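Local coordinates for DUF5751 domain-containing protein (Sulfolobus tokodaii, PDB 2RBG) that is of unknown function, belongs to the DUF5751 family and folds around a five-stranded parallel beta sheet flanked by helices, at residues A[39-44]-A[68-73]. Residues are numbered along the deposited sequence; the frame is centred on the assembly and turned at random.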
loop_
_atom_site.group_PDB
_atom_site.type_symbol
_atom_site.label_atom_id
_atom_site.label_comp_id
_atom_site.label_asym_id
_atom_site.label_seq_id
_atom_site.Cartn_x
_atom_site.Cartn_y
_atom_site.Cartn_z
ATOM N N ASN A 39 5.309 -18.708 1.336
ATOM C CA ASN A 39 5.135 -19.432 0.082
ATOM C C ASN A 39 5.574 -18.550 -1.070
ATOM O O ASN A 39 4.970 -17.512 -1.341
ATOM C CB ASN A 39 3.672 -19.837 -0.071
ATOM C CG ASN A 39 3.261 -20.872 0.950
ATOM O OD1 ASN A 39 3.428 -22.074 0.738
ATOM N ND2 ASN A 39 2.745 -20.412 2.080
ATOM N N VAL A 40 6.631 -18.983 -1.746
ATOM C CA VAL A 40 7.211 -18.237 -2.847
ATOM C C VAL A 40 6.936 -18.908 -4.183
ATOM O O VAL A 40 7.276 -20.071 -4.384
ATOM C CB VAL A 40 8.735 -18.116 -2.664
ATOM C CG1 VAL A 40 9.312 -17.147 -3.684
ATOM C CG2 VAL A 40 9.053 -17.678 -1.242
ATOM N N PHE A 41 6.319 -18.164 -5.093
ATOM C CA PHE A 41 6.004 -18.679 -6.417
ATOM C C PHE A 41 7.101 -18.164 -7.336
ATOM O O PHE A 41 7.095 -17.008 -7.758
ATOM C CB PHE A 41 4.614 -18.187 -6.807
ATOM C CG PHE A 41 3.550 -18.637 -5.847
ATOM C CD1 PHE A 41 3.011 -19.919 -5.937
ATOM C CD2 PHE A 41 3.158 -17.818 -4.791
ATOM C CE1 PHE A 41 2.104 -20.381 -4.986
ATOM C CE2 PHE A 41 2.251 -18.270 -3.834
ATOM C CZ PHE A 41 1.723 -19.557 -3.932
ATOM N N THR A 42 8.058 -19.045 -7.616
ATOM C CA THR A 42 9.217 -18.694 -8.422
ATOM C C THR A 42 9.793 -19.932 -9.101
ATOM O O THR A 42 9.423 -21.055 -8.774
ATOM C CB THR A 42 10.305 -18.081 -7.509
ATOM O OG1 THR A 42 11.464 -17.745 -8.277
ATOM C CG2 THR A 42 10.694 -19.077 -6.420
ATOM N N GLU A 43 10.706 -19.716 -10.042
ATOM C CA GLU A 43 11.352 -20.819 -10.747
ATOM C C GLU A 43 12.747 -21.042 -10.166
ATOM O O GLU A 43 13.455 -21.970 -10.554
ATOM C CB GLU A 43 11.459 -20.505 -12.243
ATOM C CG GLU A 43 10.119 -20.294 -12.936
ATOM C CD GLU A 43 9.190 -21.487 -12.795
ATOM O OE1 GLU A 43 9.630 -22.618 -13.093
ATOM O OE2 GLU A 43 8.022 -21.296 -12.391
ATOM N N ILE A 44 13.128 -20.184 -9.224
ATOM C CA ILE A 44 14.436 -20.262 -8.583
ATOM C C ILE A 44 14.497 -21.428 -7.590
ATOM O O ILE A 44 13.467 -21.872 -7.084
ATOM C CB ILE A 44 14.742 -18.929 -7.854
ATOM C CG1 ILE A 44 16.240 -18.641 -7.885
ATOM C CG2 ILE A 44 14.231 -18.980 -6.420
ATOM C CD1 ILE A 44 16.593 -17.260 -7.365
ATOM N N PHE A 68 8.451 -22.408 1.489
ATOM C CA PHE A 68 8.013 -23.313 0.437
ATOM C C PHE A 68 8.081 -22.595 -0.902
ATOM O O PHE A 68 7.570 -21.484 -1.048
ATOM C CB PHE A 68 6.573 -23.770 0.691
ATOM C CG PHE A 68 6.409 -24.596 1.929
ATOM C CD1 PHE A 68 6.812 -25.927 1.952
ATOM C CD2 PHE A 68 5.869 -24.040 3.082
ATOM C CE1 PHE A 68 6.679 -26.693 3.106
ATOM C CE2 PHE A 68 5.732 -24.798 4.243
ATOM C CZ PHE A 68 6.138 -26.127 4.256
ATOM N N LEU A 69 8.724 -23.225 -1.876
ATOM C CA LEU A 69 8.824 -22.643 -3.207
ATOM C C LEU A 69 7.935 -23.434 -4.153
ATOM O O LEU A 69 7.918 -24.667 -4.119
ATOM C CB LEU A 69 10.272 -22.667 -3.707
ATOM C CG LEU A 69 11.209 -21.589 -3.151
ATOM C CD1 LEU A 69 11.298 -21.703 -1.638
ATOM C CD2 LEU A 69 12.584 -21.740 -3.782
ATOM N N TRP A 70 7.189 -22.715 -4.985
ATOM C CA TRP A 70 6.285 -23.334 -5.939
ATOM C C TRP A 70 6.455 -22.769 -7.335
ATOM O O TRP A 70 6.521 -21.556 -7.517
ATOM C CB TRP A 70 4.828 -23.101 -5.535
ATOM C CG TRP A 70 4.511 -23.451 -4.130
ATOM C CD1 TRP A 70 4.335 -22.588 -3.083
ATOM C CD2 TRP A 70 4.317 -24.765 -3.609
ATOM N NE1 TRP A 70 4.038 -23.293 -1.938
ATOM C CE2 TRP A 70 4.020 -24.630 -2.235
ATOM C CE3 TRP A 70 4.363 -26.046 -4.172
ATOM C CZ2 TRP A 70 3.770 -25.733 -1.413
ATOM C CZ3 TRP A 70 4.114 -27.144 -3.352
ATOM C CH2 TRP A 70 3.821 -26.978 -1.989
ATOM N N LYS A 71 6.536 -23.647 -8.327
ATOM C CA LYS A 71 6.616 -23.176 -9.697
ATOM C C LYS A 71 5.166 -22.783 -9.955
ATOM O O LYS A 71 4.261 -23.327 -9.325
ATOM C CB LYS A 71 7.050 -24.303 -10.633
ATOM C CG LYS A 71 8.493 -24.731 -10.435
ATOM C CD LYS A 71 8.903 -25.783 -11.453
ATOM C CE LYS A 71 10.380 -26.120 -11.329
ATOM N NZ LYS A 71 10.721 -26.625 -9.970
ATOM N N LYS A 72 4.934 -21.837 -10.856
ATOM C CA LYS A 72 3.571 -21.395 -11.123
ATOM C C LYS A 72 2.606 -22.538 -11.441
ATOM O O LYS A 72 1.407 -22.435 -11.183
ATOM C CB LYS A 72 3.576 -20.359 -12.249
ATOM C CG LYS A 72 4.332 -19.090 -11.870
ATOM C CD LYS A 72 4.323 -18.054 -12.979
ATOM C CE LYS A 72 5.097 -16.813 -12.559
ATOM N NZ LYS A 72 5.133 -15.784 -13.632
ATOM N N ASN A 73 3.132 -23.633 -11.978
ATOM C CA ASN A 73 2.304 -24.784 -12.320
ATOM C C ASN A 73 1.995 -25.663 -11.104
ATOM O O ASN A 73 1.240 -26.629 -11.205
ATOM C CB ASN A 73 2.999 -25.622 -13.398
ATOM C CG ASN A 73 4.311 -26.219 -12.917
ATOM O OD1 ASN A 73 4.328 -27.079 -12.037
ATOM N ND2 ASN A 73 5.418 -25.763 -13.494
#
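The indole of W70 reaches N39 edge-on: NE1 donates to OD1 at 3.0 Å with an N-H...O angle of 177°. OD1 of N39 lies in the indole plane and the donor meets a lone pair of the carbonyl, and amide and ring planes are 13° apart, nearly coplanar. W70 has CG anti to its carbonyl carbon (chi1 -51°), which runs the pyrrole edge back along the strand toward N39, two residues from its bridge partner F41. That phenylalanine meets CB and the pyrrole CD1 of the same side chain: CE1 of F41 lies 3.7 Å from CD1 of W70, but the ring centroids are 5.3 Å apart and the planes slide past one another with little overlap. F78 of helix 75-82 packs against both rings on this face of the sheet.

Beneath these groups, strands 35-41 and 64-70 pair in parallel: F68 O accepts from V40 N (2.8 Å), and V40 O from W70 N (2.7 Å). On the face of V40 and L69, CB of V40 stands 4.3 Å from CG of L69, where L49 of helix 46-52 touches both side chains. Past the strand ends, T42 N still bonds W70 O, though far from straight, and T42 OG1 accepts from I44 N in an ST turn. E43 crosses K71 at about a right angle, OE1 3.6 Å from CG, without a salt bridge.

Replacing W70 with a phenylalanine would probably leave OD1 of N39 without its indole donor and the amide freer to turn. The chemistry thus implies a directional polar tie, set among the F41, W70 and F78 rings, that probably helps to fix the amide's rotation where an edge strand joins its inner neighbour.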